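Local coordinates for protein AimR transcriptional regulator (Bacillus phage phi3T, PDB 5ZVV) that activates transcription of the phage aimX locus as a homodimer, apparently favouring lytic growth, until the arbitrium peptide turns it into an inactive monomer, at residues A[82-87]-A[115-120]; A[154-159]-A[169-174]. One frame throughout, in Å; residues are numbered along the deposited sequence.

Contact 1. Residues A[82-87]-A[115-120]; sequences SVEYSD and KVYSLH
Segments 82-87 and 115-120 are helical and run nearly parallel, at 15° with their axes 11.5 Å apart, and the backbones come nearest at Val83 and Tyr117, whose CA atoms are 8.0 Å apart. The spacing is wide enough for the Tyr117 side chain, which has the largest share of the contact. Over the centre of one face sits the methyl CG1 of Val83, 3.8 Å from the centroid of the Tyr117 ring, a CH-pi contact for which a compact branched residue is well suited. At the ring's edge the phenol OH donates to Glu84, with 2.6 Å between Tyr117 OH and Glu84 OE1. The hydroxyl arrives on the anti side of the carboxylate, 27° out of its plane, while Glu84 OE2 is taken by Ser188 and Arg192. One turn on, Asp87 OD2 meets His120 NE2 at the imidazole edge at 2.9 Å, but the N-H points poorly (127°) and the bond is weak. Asp87 OD2 has its stronger partner in Arg192, and the carboxylate is steeply inclined to the imidazole plane. Phe150 stacks on Tyr117 and meets His120 edge-to-face. Two buried acids thus share one arginine, whose positive charge would be expected to keep both ionised, while the tyrosine hydroxyl donates a neutral hydrogen bond and the histidine a weak one, its charge undetermined.

Contact 2. Residues A[154-159]-A[169-174]; sequences MLMYAY and KSTSKL
Met156, present as selenomethionine, lays its side chain along Thr171 and Ser172 of the neighbouring helix. Its CG touches the Thr171 methyl, with 3.6 Å between Met156 CG and Thr171 CG2, the two side chains running alongside in opposed directions. The chain then bends at its last torsion (chi3 66°), which brings the terminal methyl over the next residue, Met156 CE lying 3.8 Å from Ser172 CB. A long, flexible, apolar chain can follow such a surface, and Leu196 of helix 184-203 also packs on it. Thr171 divides its two branches. CG2 stands anti to the backbone N and serves the apolar contact with Met156, whereas Thr171 OG1 is hydrogen-bonded to the carbonyl of Leu167 in its own helix and touches the Tyr159 ring obliquely, at 3.5 Å from Tyr159 CE2. Threonine therefore offers a methyl to the interface while its buried hydroxyl is satisfied locally. Ser172 behaves likewise: its CB meets the selenomethionine, and Ser172 OG turns back to Lys169 O at 2.6 Å, approaching a lone pair in the carbonyl plane. That carbonyl also accepts the backbone N-H of Lys173. No hydrogen bond joins the two segments, and the short Thr171 and Ser172 side chains at the interface are consistent with a segment-axis distance of 9.3 Å. The segments run 175° apart, so with a short connection helices 145-161 and 165-173 make an antiparallel helical hairpin, the arrangement of helix pairs in TPR-like superhelical folds, the clan to which this family belongs.

How the contacts relate
The two contacts follow one another along the chain, their centres about 17 Å apart, and meet through helices 108-124 and 145-161. Met154, at the start of segment 154-159, takes no part in contact 2 but packs on contact 1: its selenium, Met154 SE, lies 3.7 Å from Val116 O, and Met154 CB is 3.7 Å from His120 ND1. Tyr157 touches His120 as well, with His120 CE1 3.9 Å from Tyr157 CD2. A polar link runs through helix 184-203, where Arg192 pairs with the acids of contact 1 and also hydrogen-bonds Tyr157 OH. Contact 2 additionally reaches the dimer partner, since Leu155 packs on Asn131 of the second subunit; no other chain of the assembly touches the segments of contact 1.

Contact 1. Residues A[82-87]-A[115-120]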
ATOM      1  N   SER A  82      -6.115   7.152 -31.398  1.00 21.63           N
ATOM      2  CA  SER A  82      -6.310   5.763 -31.796  1.00 22.55           C
ATOM      3  C   SER A  82      -5.680   4.806 -30.794  1.00 22.80           C
ATOM      4  O   SER A  82      -6.240   3.740 -30.516  1.00 16.93           O
ATOM      5  CB  SER A  82      -5.743   5.524 -33.195  1.00 21.27           C
ATOM      6  OG  SER A  82      -4.362   5.219 -33.148  1.00 23.85           O
ATOM      7  N   VAL A  83      -4.520   5.162 -30.230  1.00 19.09           N
ATOM      8  CA  VAL A  83      -3.911   4.257 -29.260  1.00 19.56           C
ATOM      9  C   VAL A  83      -4.746   4.206 -27.987  1.00 23.74           C
ATOM     10  O   VAL A  83      -4.894   3.138 -27.372  1.00 21.43           O
ATOM     11  CB  VAL A  83      -2.439   4.633 -28.975  1.00 20.62           C
ATOM     12  CG1 VAL A  83      -2.312   5.716 -27.911  1.00 20.64           C
ATOM     13  CG2 VAL A  83      -1.657   3.393 -28.557  1.00 19.18           C
ATOM     14  N   GLU A  84      -5.342   5.339 -27.590  1.00 19.20           N
ATOM     15  CA  GLU A  84      -6.180   5.314 -26.393  1.00 17.11           C
ATOM     16  C   GLU A  84      -7.455   4.507 -26.620  1.00 20.61           C
ATOM     17  O   GLU A  84      -7.847   3.693 -25.772  1.00 20.13           O
ATOM     18  CB  GLU A  84      -6.517   6.735 -25.936  1.00 17.64           C
ATOM     19  CG  GLU A  84      -7.691   6.818 -24.949  1.00 16.17           C
ATOM     20  CD  GLU A  84      -7.484   6.014 -23.666  1.00 17.80           C
ATOM     21  OE1 GLU A  84      -6.347   5.576 -23.385  1.00 20.37           O
ATOM     22  OE2 GLU A  84      -8.471   5.821 -22.925  1.00 16.16           O
ATOM     23  N   TYR A  85      -8.121   4.720 -27.757  1.00 19.10           N
ATOM     24  CA  TYR A  85      -9.328   3.954 -28.052  1.00 23.31           C
ATOM     25  C   TYR A  85      -9.019   2.465 -28.173  1.00 21.91           C
ATOM     26  O   TYR A  85      -9.785   1.621 -27.694  1.00 20.23           O
ATOM     27  CB  TYR A  85      -9.983   4.475 -29.333  1.00 22.22           C
ATOM     28  CG  TYR A  85     -11.403   3.996 -29.536  1.00 20.79           C
ATOM     29  CD1 TYR A  85     -12.439   4.482 -28.749  1.00 21.77           C
ATOM     30  CD2 TYR A  85     -11.708   3.067 -30.521  1.00 22.73           C
ATOM     31  CE1 TYR A  85     -13.739   4.052 -28.933  1.00 24.46           C
ATOM     32  CE2 TYR A  85     -13.005   2.630 -30.714  1.00 23.80           C
ATOM     33  CZ  TYR A  85     -14.015   3.125 -29.919  1.00 26.83           C
ATOM     34  OH  TYR A  85     -15.307   2.692 -30.107  1.00 30.48           O
ATOM     35  N   SER A  86      -7.893   2.125 -28.802  1.00 18.46           N
ATOM     36  CA  SER A  86      -7.526   0.720 -28.938  1.00 20.96           C
ATOM     37  C   SER A  86      -7.272   0.088 -27.578  1.00 21.75           C
ATOM     38  O   SER A  86      -7.736  -1.024 -27.306  1.00 17.19           O
ATOM     39  CB  SER A  86      -6.295   0.584 -29.835  1.00 23.20           C
ATOM     40  OG  SER A  86      -5.990  -0.777 -30.082  1.00 25.05           O
ATOM     41  N   ASP A  87      -6.557   0.794 -26.696  1.00 23.99           N
ATOM     42  CA  ASP A  87      -6.201   0.190 -25.418  1.00 17.98           C
ATOM     43  C   ASP A  87      -7.400   0.099 -24.480  1.00 22.41           C
ATOM     44  O   ASP A  87      -7.518  -0.867 -23.717  1.00 19.52           O
ATOM     45  CB  ASP A  87      -5.070   0.967 -24.754  1.00 20.28           C
ATOM     46  CG  ASP A  87      -4.599   0.308 -23.478  1.00 23.84           C
ATOM     47  OD1 ASP A  87      -3.890  -0.715 -23.568  1.00 24.43           O
ATOM     48  OD2 ASP A  87      -4.957   0.799 -22.386  1.00 24.21           O
ATOM     49  N   LYS A 115       5.763   5.832 -25.758  1.00 26.59           N
ATOM     50  CA  LYS A 115       6.573   5.330 -24.654  1.00 25.69           C
ATOM     51  C   LYS A 115       5.730   5.112 -23.406  1.00 24.59           C
ATOM     52  O   LYS A 115       5.911   4.116 -22.695  1.00 27.44           O
ATOM     53  CB  LYS A 115       7.728   6.292 -24.375  1.00 26.66           C
ATOM     54  CG  LYS A 115       8.824   6.234 -25.432  1.00 34.79           C
ATOM     55  CD  LYS A 115       9.481   7.589 -25.656  1.00 34.06           C
ATOM     56  CE  LYS A 115      10.263   8.053 -24.443  1.00 41.70           C
ATOM     57  NZ  LYS A 115      10.875   9.393 -24.667  1.00 50.04           N
ATOM     58  N   VAL A 116       4.792   6.022 -23.130  1.00 26.12           N
ATOM     59  CA  VAL A 116       3.950   5.873 -21.946  1.00 24.10           C
ATOM     60  C   VAL A 116       3.026   4.671 -22.097  1.00 24.87           C
ATOM     61  O   VAL A 116       2.886   3.858 -21.176  1.00 22.94           O
ATOM     62  CB  VAL A 116       3.161   7.166 -21.675  1.00 24.82           C
ATOM     63  CG1 VAL A 116       2.177   6.957 -20.534  1.00 21.74           C
ATOM     64  CG2 VAL A 116       4.115   8.301 -21.346  1.00 24.37           C
ATOM     65  N   TYR A 117       2.383   4.534 -23.260  1.00 18.92           N
ATOM     66  CA  TYR A 117       1.522   3.376 -23.476  1.00 20.70           C
ATOM     67  C   TYR A 117       2.330   2.089 -23.559  1.00 28.03           C
ATOM     68  O   TYR A 117       1.828   1.019 -23.192  1.00 24.34           O
ATOM     69  CB  TYR A 117       0.679   3.566 -24.735  1.00 23.33           C
ATOM     70  CG  TYR A 117      -0.569   4.382 -24.485  1.00 25.54           C
ATOM     71  CD1 TYR A 117      -0.523   5.770 -24.454  1.00 22.28           C
ATOM     72  CD2 TYR A 117      -1.790   3.762 -24.261  1.00 24.69           C
ATOM     73  CE1 TYR A 117      -1.662   6.518 -24.216  1.00 21.91           C
ATOM     74  CE2 TYR A 117      -2.934   4.500 -24.022  1.00 24.82           C
ATOM     75  CZ  TYR A 117      -2.863   5.876 -24.000  1.00 20.26           C
ATOM     76  OH  TYR A 117      -4.001   6.608 -23.766  1.00 17.01           O
ATOM     77  N   SER A 118       3.574   2.168 -24.030  1.00 23.82           N
ATOM     78  CA  SER A 118       4.447   1.001 -23.992  1.00 27.43           C
ATOM     79  C   SER A 118       4.706   0.567 -22.555  1.00 27.79           C
ATOM     80  O   SER A 118       4.653  -0.629 -22.241  1.00 24.93           O
ATOM     81  CB  SER A 118       5.760   1.305 -24.712  1.00 26.40           C
ATOM     82  OG  SER A 118       6.575   0.150 -24.783  1.00 32.56           O
ATOM     83  N   LEU A 119       4.982   1.529 -21.664  1.00 24.63           N
ATOM     84  CA  LEU A 119       5.127   1.203 -20.247  1.00 22.86           C
ATOM     85  C   LEU A 119       3.841   0.613 -19.684  1.00 25.64           C
ATOM     86  O   LEU A 119       3.877  -0.368 -18.932  1.00 23.25           O
ATOM     87  CB  LEU A 119       5.528   2.447 -19.454  1.00 24.13           C
ATOM     88  CG  LEU A 119       6.906   3.051 -19.727  1.00 27.91           C
ATOM     89  CD1 LEU A 119       7.119   4.275 -18.856  1.00 37.06           C
ATOM     90  CD2 LEU A 119       7.996   2.025 -19.485  1.00 31.42           C
ATOM     91  N   HIS A 120       2.699   1.208 -20.035  1.00 23.77           N
ATOM     92  CA  HIS A 120       1.398   0.695 -19.613  1.00 24.65           C
ATOM     93  C   HIS A 120       1.235  -0.773 -19.996  1.00 24.18           C
ATOM     94  O   HIS A 120       0.821  -1.607 -19.178  1.00 21.09           O
ATOM     95  CB  HIS A 120       0.298   1.554 -20.243  1.00 22.23           C
ATOM     96  CG  HIS A 120      -1.090   1.039 -20.025  1.00 18.99           C
ATOM     97  ND1 HIS A 120      -1.576   0.706 -18.780  1.00 25.51           N
ATOM     98  CD2 HIS A 120      -2.107   0.828 -20.894  1.00 20.77           C
ATOM     99  CE1 HIS A 120      -2.827   0.297 -18.892  1.00 22.65           C
ATOM    100  NE2 HIS A 120      -3.174   0.362 -20.164  1.00 20.93           N
TER

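Contact 2. Residues A[154-159]-A[169-174]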
HETATM    1  N   MSE A 154      -2.344   5.072 -15.186  1.00 25.10           N
HETATM    2  CA  MSE A 154      -1.978   3.705 -15.548  1.00 24.90           C
HETATM    3  C   MSE A 154      -1.441   2.933 -14.353  1.00 29.75           C
HETATM    4  O   MSE A 154      -1.491   1.704 -14.325  1.00 25.36           O
HETATM    5  CB  MSE A 154      -0.938   3.708 -16.670  1.00 27.16           C
HETATM    6  CG  MSE A 154       0.456   4.092 -16.211  1.00 29.64           C
HETATM    7 SE   MSE A 154       1.721   4.144 -17.690  1.00 40.80          SE
HETATM    8  CE  MSE A 154       3.397   4.237 -16.689  1.00 30.80           C
ATOM      9  N   LEU A 155      -0.908   3.663 -13.370  1.00 24.58           N
ATOM     10  CA  LEU A 155      -0.387   3.013 -12.175  1.00 22.88           C
ATOM     11  C   LEU A 155      -1.501   2.358 -11.374  1.00 23.35           C
ATOM     12  O   LEU A 155      -1.253   1.398 -10.639  1.00 26.84           O
ATOM     13  CB  LEU A 155       0.364   4.025 -11.308  1.00 28.63           C
ATOM     14  CG  LEU A 155       1.627   4.648 -11.898  1.00 29.51           C
ATOM     15  CD1 LEU A 155       2.292   5.570 -10.887  1.00 34.75           C
ATOM     16  CD2 LEU A 155       2.604   3.571 -12.366  1.00 30.19           C
HETATM   17  N   MSE A 156      -2.728   2.850 -11.512  1.00 23.13           N
HETATM   18  CA  MSE A 156      -3.869   2.323 -10.768  1.00 25.28           C
HETATM   19  C   MSE A 156      -4.216   0.902 -11.187  1.00 26.41           C
HETATM   20  O   MSE A 156      -4.658   0.102 -10.362  1.00 29.02           O
HETATM   21  CB  MSE A 156      -5.088   3.230 -10.948  1.00 24.95           C
HETATM   22  CG  MSE A 156      -4.902   4.628 -10.402  1.00 22.95           C
HETATM   23 SE   MSE A 156      -6.491   5.728 -10.647  1.00 38.34          SE
HETATM   24  CE  MSE A 156      -7.710   4.775  -9.452  1.00 22.05           C
ATOM     25  N   TYR A 157      -4.024   0.593 -12.473  1.00 24.89           N
ATOM     26  CA  TYR A 157      -4.268  -0.768 -12.938  1.00 24.41           C
ATOM     27  C   TYR A 157      -3.283  -1.745 -12.310  1.00 25.19           C
ATOM     28  O   TYR A 157      -3.674  -2.833 -11.871  1.00 28.72           O
ATOM     29  CB  TYR A 157      -4.193  -0.834 -14.464  1.00 21.91           C
ATOM     30  CG  TYR A 157      -5.298  -0.072 -15.165  1.00 22.60           C
ATOM     31  CD1 TYR A 157      -6.601  -0.550 -15.170  1.00 22.28           C
ATOM     32  CD2 TYR A 157      -5.035   1.120 -15.827  1.00 20.66           C
ATOM     33  CE1 TYR A 157      -7.613   0.144 -15.809  1.00 23.59           C
ATOM     34  CE2 TYR A 157      -6.038   1.820 -16.467  1.00 19.50           C
ATOM     35  CZ  TYR A 157      -7.326   1.326 -16.455  1.00 20.77           C
ATOM     36  OH  TYR A 157      -8.328   2.018 -17.093  1.00 22.49           O
ATOM     37  N   ALA A 158      -2.001  -1.376 -12.258  1.00 24.39           N
ATOM     38  CA  ALA A 158      -1.004  -2.243 -11.638  1.00 28.58           C
ATOM     39  C   ALA A 158      -1.272  -2.409 -10.146  1.00 27.36           C
ATOM     40  O   ALA A 158      -1.233  -3.530  -9.618  1.00 32.45           O
ATOM     41  CB  ALA A 158       0.398  -1.683 -11.878  1.00 27.63           C
ATOM     42  N   TYR A 159      -1.550  -1.299  -9.450  1.00 26.16           N
ATOM     43  CA  TYR A 159      -1.899  -1.372  -8.033  1.00 25.86           C
ATOM     44  C   TYR A 159      -3.127  -2.245  -7.814  1.00 28.51           C
ATOM     45  O   TYR A 159      -3.194  -3.002  -6.838  1.00 29.30           O
ATOM     46  CB  TYR A 159      -2.137   0.030  -7.474  1.00 26.51           C
ATOM     47  CG  TYR A 159      -0.882   0.849  -7.277  1.00 27.62           C
ATOM     48  CD1 TYR A 159       0.240   0.303  -6.670  1.00 28.65           C
ATOM     49  CD2 TYR A 159      -0.821   2.172  -7.699  1.00 23.87           C
ATOM     50  CE1 TYR A 159       1.387   1.051  -6.489  1.00 26.93           C
ATOM     51  CE2 TYR A 159       0.322   2.924  -7.528  1.00 25.74           C
ATOM     52  CZ  TYR A 159       1.424   2.359  -6.921  1.00 26.18           C
ATOM     53  OH  TYR A 159       2.565   3.108  -6.745  1.00 36.34           O
ATOM     54  N   LYS A 169      -6.056   4.602  -4.400  1.00 30.59           N
ATOM     55  CA  LYS A 169      -6.797   5.785  -3.976  1.00 28.41           C
ATOM     56  C   LYS A 169      -5.909   7.022  -3.999  1.00 30.57           C
ATOM     57  O   LYS A 169      -6.233   8.020  -4.656  1.00 28.54           O
ATOM     58  CB  LYS A 169      -7.390   5.554  -2.586  1.00 26.93           C
ATOM     59  CG  LYS A 169      -8.337   4.359  -2.536  1.00 31.23           C
ATOM     60  CD  LYS A 169      -8.813   4.056  -1.125  1.00 37.09           C
ATOM     61  CE  LYS A 169      -9.736   5.143  -0.602  1.00 44.38           C
ATOM     62  NZ  LYS A 169     -10.254   4.808   0.755  1.00 54.16           N
ATOM     63  N   SER A 170      -4.755   6.950  -3.329  1.00 28.95           N
ATOM     64  CA  SER A 170      -3.827   8.076  -3.329  1.00 24.63           C
ATOM     65  C   SER A 170      -3.467   8.492  -4.748  1.00 29.25           C
ATOM     66  O   SER A 170      -3.445   9.690  -5.061  1.00 29.81           O
ATOM     67  CB  SER A 170      -2.571   7.728  -2.527  1.00 27.85           C
ATOM     68  OG  SER A 170      -1.850   6.661  -3.121  1.00 29.82           O
ATOM     69  N   THR A 171      -3.223   7.519  -5.634  1.00 28.10           N
ATOM     70  CA  THR A 171      -2.901   7.864  -7.015  1.00 29.49           C
ATOM     71  C   THR A 171      -4.022   8.681  -7.643  1.00 25.88           C
ATOM     72  O   THR A 171      -3.771   9.715  -8.273  1.00 26.60           O
ATOM     73  CB  THR A 171      -2.628   6.603  -7.839  1.00 27.56           C
ATOM     74  OG1 THR A 171      -1.466   5.936  -7.330  1.00 33.64           O
ATOM     75  CG2 THR A 171      -2.383   6.963  -9.299  1.00 26.50           C
ATOM     76  N   SER A 172      -5.273   8.254  -7.446  1.00 30.28           N
ATOM     77  CA  SER A 172      -6.385   8.977  -8.046  1.00 32.34           C
ATOM     78  C   SER A 172      -6.531  10.371  -7.463  1.00 33.90           C
ATOM     79  O   SER A 172      -7.106  11.245  -8.119  1.00 29.50           O
ATOM     80  CB  SER A 172      -7.691   8.197  -7.877  1.00 31.99           C
ATOM     81  OG  SER A 172      -8.037   8.062  -6.512  1.00 39.66           O
ATOM     82  N   LYS A 173      -6.004  10.608  -6.258  1.00 33.73           N
ATOM     83  CA  LYS A 173      -6.071  11.946  -5.688  1.00 33.00           C
ATOM     84  C   LYS A 173      -5.101  12.909  -6.358  1.00 33.36           C
ATOM     85  O   LYS A 173      -5.238  14.123  -6.180  1.00 34.35           O
ATOM     86  CB  LYS A 173      -5.808  11.890  -4.182  1.00 33.27           C
ATOM     87  CG  LYS A 173      -6.890  11.156  -3.408  1.00 27.21           C
ATOM     88  CD  LYS A 173      -6.535  11.024  -1.941  1.00 34.53           C
ATOM     89  CE  LYS A 173      -7.505  10.096  -1.229  1.00 32.81           C
ATOM     90  NZ  LYS A 173      -7.135   9.910   0.203  1.00 46.77           N
ATOM     91  N   LEU A 174      -4.144  12.406  -7.133  1.00 32.03           N
ATOM     92  CA  LEU A 174      -3.220  13.265  -7.861  1.00 30.67           C
ATOM     93  C   LEU A 174      -3.696  13.577  -9.273  1.00 34.27           C
ATOM     94  O   LEU A 174      -3.051  14.365  -9.972  1.00 34.69           O
ATOM     95  CB  LEU A 174      -1.832  12.617  -7.914  1.00 29.58           C
ATOM     96  CG  LEU A 174      -1.224  12.220  -6.567  1.00 32.86           C
ATOM     97  CD1 LEU A 174       0.139  11.560  -6.758  1.00 38.08           C
ATOM     98  CD2 LEU A 174      -1.122  13.424  -5.641  1.00 36.19           C
TER